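Local coordinates for 3-hydroxyisobutyryl-CoA hydrolase (Mycobacterium thermoresistibile, PDB 4HDT), which probably hydrolyses the thioester 3-hydroxy-2-methylpropanoyl-CoA to 3-hydroxy-2-methylpropanoate and coenzyme A, as a zinc-binding member of the crotonase-like family, at residues E232-T235 and D241-A244; V276-K281 and A337-V342; C297-L300 and D304-E307. One frame throughout, in Å; residues are numbered along the deposited sequence.

Contacts 1 and 3 are alike in kind: each joins two helices that follow each other in the chain across a short loop, and all their touching residues are buried. In contact 1 a methyl meets an aromatic face; in contact 3 a leucine fits against a serine and another leucine. No hydrogen bond crosses any of the three, but contact 2 differs by its cation-pi stack, a partly exposed arginine on a buried phenylalanine far away in sequence. Helix 285-299, which supplies one side of contact 3, also packs on Phe339 and Arg278 of contact 2. Contact 1 does not touch the others; its centre lies about 21 Å from that of contact 2.

Contact 1: residues E232-T235 and D241-A244; sequences ECYT and DIIA
Ile242 reaches across to Cys233 and Tyr234 along its whole length. Its backbone is already close, with Ile242 CA 3.6 Å from Cys233 O, and Ile242 CB follows at 3.9 Å from the same oxygen. From there the side chain forks. The longer branch runs along the backbone where helix 227-233 gives way to loop: Ile242 CG1 lies 3.7 Å from Cys233 O and also meets Tyr234 CA, and at the tip Ile242 CD1 comes within 4.0 Å of Tyr234 O. The short branch goes to the aromatic ring instead. With CG1 anti to the carbonyl carbon (chi1 -65°), CG2 stands anti to the backbone N, and this places the methyl over one face of Tyr234. It is nearest CD2, with Ile242 CG2 to Tyr234 CD2 3.6 Å, and lies 4.0 Å from the ring centroid at 28° off the normal, a CH-pi contact somewhat displaced toward the CD2-CE2 side. The two side chains cross at about a right angle.

The far end of the ring is held by helix 164-171, where Tyr234 OH is hydrogen-bonded to His167 ND1 and the two rings stand about perpendicular. Cys233 meanwhile packs on Ala245, Leu246 and His249. In the helical C-terminal half of this crotonase-like chain, these are two consecutive helices joined by a short loop, the residue just after the first helix packing on the second.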
# COMPACT_ATOMS: atom_id res chain seq x y z
N GLU A 232 -3.78 1.05 23.50
CA GLU A 232 -4.38 1.94 24.49
C GLU A 232 -5.05 3.13 23.85
O GLU A 232 -6.12 3.55 24.27
CB GLU A 232 -3.28 2.46 25.43
CG GLU A 232 -3.66 3.52 26.47
CD GLU A 232 -2.47 4.07 27.25
OE1 GLU A 232 -1.35 3.55 27.01
OE2 GLU A 232 -2.65 4.97 28.11
N CYS A 233 -4.37 3.73 22.90
CA CYS A 233 -4.74 5.05 22.43
C CYS A 233 -5.59 5.04 21.19
O CYS A 233 -6.35 5.99 20.96
CB CYS A 233 -3.48 5.91 22.21
SG CYS A 233 -2.58 6.26 23.74
N TYR A 234 -5.48 4.00 20.37
CA TYR A 234 -6.20 3.98 19.10
C TYR A 234 -7.57 3.31 19.18
O TYR A 234 -8.17 3.02 18.17
CB TYR A 234 -5.33 3.35 17.99
CG TYR A 234 -4.21 4.24 17.45
CD1 TYR A 234 -2.96 4.28 18.04
CD2 TYR A 234 -4.41 5.00 16.31
CE1 TYR A 234 -1.93 5.06 17.52
CE2 TYR A 234 -3.41 5.79 15.78
CZ TYR A 234 -2.17 5.81 16.36
OH TYR A 234 -1.15 6.54 15.84
N THR A 235 -8.11 3.07 20.40
CA THR A 235 -9.46 2.55 20.51
C THR A 235 -10.56 3.62 20.51
O THR A 235 -11.76 3.25 20.50
CB THR A 235 -9.60 1.69 21.76
OG1 THR A 235 -9.11 2.43 22.87
CG2 THR A 235 -8.81 0.43 21.58
N ASP A 241 -10.50 11.84 19.32
CA ASP A 241 -10.37 11.01 20.55
C ASP A 241 -8.99 10.34 20.64
O ASP A 241 -8.37 10.27 21.72
CB ASP A 241 -11.45 9.93 20.65
CG ASP A 241 -12.83 10.51 20.87
OD1 ASP A 241 -12.93 11.62 21.45
OD2 ASP A 241 -13.83 9.85 20.48
N ILE A 242 -8.52 9.84 19.50
CA ILE A 242 -7.24 9.16 19.40
C ILE A 242 -6.07 10.11 19.69
O ILE A 242 -5.20 9.81 20.52
CB ILE A 242 -7.11 8.42 18.04
CG1 ILE A 242 -8.15 7.31 17.97
CG2 ILE A 242 -5.67 7.97 17.81
CD1 ILE A 242 -8.27 6.66 16.58
N ILE A 243 -6.09 11.27 19.06
CA ILE A 243 -5.07 12.29 19.29
C ILE A 243 -5.05 12.66 20.78
O ILE A 243 -3.97 12.72 21.38
CB ILE A 243 -5.31 13.53 18.40
CG1 ILE A 243 -5.11 13.16 16.93
CG2 ILE A 243 -4.40 14.69 18.80
CD1 ILE A 243 -5.55 14.26 15.99
N ALA A 244 -6.22 12.91 21.37
CA ALA A 244 -6.30 13.24 22.82
C ALA A 244 -5.69 12.17 23.70
O ALA A 244 -4.98 12.48 24.65
CB ALA A 244 -7.74 13.52 23.25

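Contact 2: residues V276-K281 and A337-V342; sequences VRRAAK and AYFAPV
Arg278 NE and NH2 are each held by a carboxylate, Glu274 OE2 and Glu336 OE1 respectively, while one face of the same guanidinium rests on Phe339. This is a cation-pi stack linking helix 266-279 to the loop that follows helix 332-336. The guanidinium lies nearly flat on the ring, the planes 23° apart. Arg278 CZ is 4.1 Å from the centroid of the Phe339 ring and 17° off its normal, so the charged group sits over the face, shifted toward the rim on the CG side. Arg278 NH1 approaches Phe339 CG to 3.5 Å and goes furthest in that direction, ending 3.6 Å from Phe339 CB.

Both carboxylates belong to residues outside the two segments, and both pair with the arginine as salt bridges. Glu274 is one turn earlier on the arginine's own helix; Glu336 ends the helix just before the loop that carries Phe339. Bound at NE and NH2 in this way, the guanidinium would resist turning off the ring. The side chain reaches Phe339 as an extended chain from CG to NE, with chi2 and chi3 both near 180°. Phe339 is buried beside helix 285-299, where it touches Val295, and the arginine also meets Gln291 of that helix, so three helices gather around the stack. The aliphatic part of the arginine contributes as well: Arg278 CD lies 4.0 Å from Phe339 CE1, standing above the CD1-CE1 side of the ring.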
# COMPACT_ATOMS: atom_id res chain seq x y z
N VAL A 276 -10.92 1.69 7.57
CA VAL A 276 -10.28 0.54 8.18
C VAL A 276 -11.29 -0.20 9.05
O VAL A 276 -11.35 -1.43 9.04
CB VAL A 276 -9.00 0.97 8.96
CG1 VAL A 276 -8.45 -0.21 9.74
CG2 VAL A 276 -7.96 1.51 8.03
N ARG A 277 -12.11 0.54 9.77
CA ARG A 277 -13.14 -0.10 10.58
C ARG A 277 -14.16 -0.87 9.76
O ARG A 277 -14.54 -1.98 10.13
CB ARG A 277 -13.81 0.94 11.43
CG ARG A 277 -12.91 1.36 12.54
CD ARG A 277 -13.70 2.33 13.35
NE ARG A 277 -12.89 2.81 14.42
CZ ARG A 277 -13.21 3.89 15.14
NH1 ARG A 277 -14.31 4.61 14.88
NH2 ARG A 277 -12.39 4.25 16.08
N ARG A 278 -14.59 -0.31 8.63
CA ARG A 278 -15.52 -1.03 7.73
C ARG A 278 -14.85 -2.23 7.07
O ARG A 278 -15.43 -3.29 6.99
CB ARG A 278 -16.09 -0.08 6.66
CG ARG A 278 -17.08 0.94 7.19
CD ARG A 278 -17.71 1.73 6.08
NE ARG A 278 -18.50 2.83 6.60
CZ ARG A 278 -19.47 3.45 5.93
NH1 ARG A 278 -19.86 3.05 4.72
NH2 ARG A 278 -20.10 4.46 6.51
N ALA A 279 -13.59 -2.10 6.64
CA ALA A 279 -12.82 -3.18 6.03
C ALA A 279 -12.65 -4.37 6.96
O ALA A 279 -12.69 -5.51 6.53
CB ALA A 279 -11.47 -2.67 5.56
N ALA A 280 -12.56 -4.10 8.24
CA ALA A 280 -12.41 -5.18 9.21
C ALA A 280 -13.62 -6.11 9.18
O ALA A 280 -13.52 -7.25 9.66
CB ALA A 280 -12.17 -4.62 10.60
N LYS A 281 -14.75 -5.66 8.65
CA LYS A 281 -15.98 -6.50 8.57
C LYS A 281 -16.18 -7.19 7.22
O LYS A 281 -17.20 -7.88 6.98
CB LYS A 281 -17.19 -5.64 8.84
CG LYS A 281 -17.12 -4.83 10.12
CD LYS A 281 -18.34 -3.95 10.21
CE LYS A 281 -18.34 -3.22 11.53
NZ LYS A 281 -19.41 -2.20 11.52
N ALA A 337 -20.10 10.71 2.72
CA ALA A 337 -20.06 11.04 1.28
C ALA A 337 -18.99 10.26 0.51
O ALA A 337 -19.15 10.00 -0.67
CB ALA A 337 -19.84 12.53 1.09
N TYR A 338 -17.91 9.86 1.16
CA TYR A 338 -16.84 9.13 0.49
C TYR A 338 -17.21 7.69 0.17
O TYR A 338 -16.55 7.05 -0.64
CB TYR A 338 -15.55 9.17 1.28
CG TYR A 338 -14.78 10.46 1.17
CD1 TYR A 338 -15.20 11.61 1.82
CD2 TYR A 338 -13.57 10.49 0.51
CE1 TYR A 338 -14.47 12.80 1.75
CE2 TYR A 338 -12.80 11.64 0.45
CZ TYR A 338 -13.25 12.79 1.07
OH TYR A 338 -12.46 13.92 1.02
N PHE A 339 -18.28 7.18 0.78
CA PHE A 339 -18.69 5.80 0.64
C PHE A 339 -19.90 5.66 -0.27
O PHE A 339 -20.43 4.57 -0.39
CB PHE A 339 -18.95 5.20 2.03
CG PHE A 339 -17.73 5.15 2.88
CD1 PHE A 339 -16.86 4.08 2.79
CD2 PHE A 339 -17.41 6.18 3.76
CE1 PHE A 339 -15.69 4.05 3.53
CE2 PHE A 339 -16.26 6.15 4.52
CZ PHE A 339 -15.39 5.09 4.41
N ALA A 340 -20.26 6.74 -0.96
CA ALA A 340 -21.39 6.70 -1.87
C ALA A 340 -21.15 5.75 -3.04
O ALA A 340 -20.00 5.60 -3.54
CB ALA A 340 -21.71 8.09 -2.37
N PRO A 341 -22.23 5.09 -3.49
CA PRO A 341 -22.17 4.30 -4.72
C PRO A 341 -21.68 5.09 -5.89
O PRO A 341 -21.95 6.29 -5.99
CB PRO A 341 -23.65 3.96 -5.00
CG PRO A 341 -24.30 3.99 -3.68
CD PRO A 341 -23.53 4.96 -2.81
N VAL A 342 -21.01 4.41 -6.81
CA VAL A 342 -20.56 5.02 -8.05
C VAL A 342 -21.01 4.12 -9.21
O VAL A 342 -21.40 2.99 -8.98
CB VAL A 342 -19.04 5.21 -8.04
CG1 VAL A 342 -18.64 6.15 -6.91
CG2 VAL A 342 -18.30 3.87 -7.99

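Contact 3: residues C297-L300 and D304-E307; sequences CASL and DLVE
Van der Waals packing between Leu305 and Ser299 comes first. Leu305 CB sits 3.5 Å from Ser299 O, and CD2 of the same leucine touches both oxygens of the serine, with Leu305 CD2 to Ser299 O 3.6 Å and Leu305 CD2 to Ser299 OG also 3.6 Å. A chi1 of -177° turns the branched end of Leu305 toward helix 285-299. A purely apolar contact adjoins this one: Leu300 CD2 and Leu305 CD2 approach to 4.0 Å, their side chains lying side by side and pointing the same way. One methyl, Leu305 CD2, thus meets both residues.

The contact spans a short connection between the consecutive helices 285-299 and 303-313; the CA atoms of Ser299 and Leu305 are 6.3 Å apart.

No hydrogen bond crosses between the segments; the side-chain and bridging bonds of the packed residues go to residues just outside them. Ser299 OG is hydrogen-bonded to Ser296 O, a turn back on its own helix, so the hydroxyl that touches the leucine methyl is not without a partner. Ser302 OG bridges the turn, bonded both to Ser299 O and to Leu305 N, and so ties together the backbones of the two residues that pack. Leu300 also rests against Ala87, Arg88 and Trp91 of helix 85-103, and its side chain is about 8 Å from that of Glu86, a zinc ligand on that helix.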
# COMPACT_ATOMS: atom_id res chain seq x y z
N CYS A 297 -12.67 7.48 -5.80
CA CYS A 297 -13.51 8.27 -6.70
C CYS A 297 -14.03 9.53 -6.02
O CYS A 297 -14.02 10.61 -6.63
CB CYS A 297 -14.66 7.43 -7.20
SG CYS A 297 -14.21 6.23 -8.49
N ALA A 298 -14.52 9.38 -4.79
CA ALA A 298 -15.00 10.54 -4.03
C ALA A 298 -13.87 11.56 -3.78
O ALA A 298 -14.09 12.79 -3.93
CB ALA A 298 -15.63 10.09 -2.72
N SER A 299 -12.68 11.05 -3.46
CA SER A 299 -11.54 11.92 -3.19
C SER A 299 -11.18 12.80 -4.41
O SER A 299 -10.66 13.91 -4.26
CB SER A 299 -10.33 11.12 -2.74
OG SER A 299 -9.68 10.62 -3.87
N LEU A 300 -11.45 12.32 -5.62
CA LEU A 300 -11.18 13.15 -6.80
C LEU A 300 -11.93 14.48 -6.81
O LEU A 300 -11.51 15.44 -7.46
CB LEU A 300 -11.50 12.41 -8.10
CG LEU A 300 -10.56 11.33 -8.54
CD1 LEU A 300 -11.19 10.68 -9.78
CD2 LEU A 300 -9.16 11.92 -8.85
N ASP A 304 -8.92 18.55 -0.68
CA ASP A 304 -7.67 18.14 -0.07
C ASP A 304 -6.79 17.25 -0.94
O ASP A 304 -5.59 17.26 -0.80
CB ASP A 304 -7.90 17.47 1.29
CG ASP A 304 -8.13 18.48 2.41
OD1 ASP A 304 -8.26 19.71 2.11
OD2 ASP A 304 -8.18 18.07 3.58
N LEU A 305 -7.37 16.44 -1.82
CA LEU A 305 -6.53 15.63 -2.70
C LEU A 305 -5.64 16.52 -3.57
O LEU A 305 -4.43 16.32 -3.66
CB LEU A 305 -7.37 14.69 -3.57
CG LEU A 305 -6.53 13.78 -4.46
CD1 LEU A 305 -5.62 12.85 -3.67
CD2 LEU A 305 -7.42 13.02 -5.42
N VAL A 306 -6.22 17.55 -4.18
CA VAL A 306 -5.46 18.46 -5.04
C VAL A 306 -4.43 19.27 -4.24
O VAL A 306 -3.26 19.37 -4.61
CB VAL A 306 -6.44 19.35 -5.84
CG1 VAL A 306 -5.72 20.48 -6.56
CG2 VAL A 306 -7.24 18.48 -6.80
N GLU A 307 -4.88 19.82 -3.12
CA GLU A 307 -4.04 20.61 -2.24
C GLU A 307 -2.90 19.75 -1.70
O GLU A 307 -1.74 20.20 -1.64
CB GLU A 307 -4.89 21.21 -1.12
CG GLU A 307 -4.11 21.96 -0.05
CD GLU A 307 -3.37 23.19 -0.52
OE1 GLU A 307 -3.44 23.58 -1.69
OE2 GLU A 307 -2.70 23.81 0.31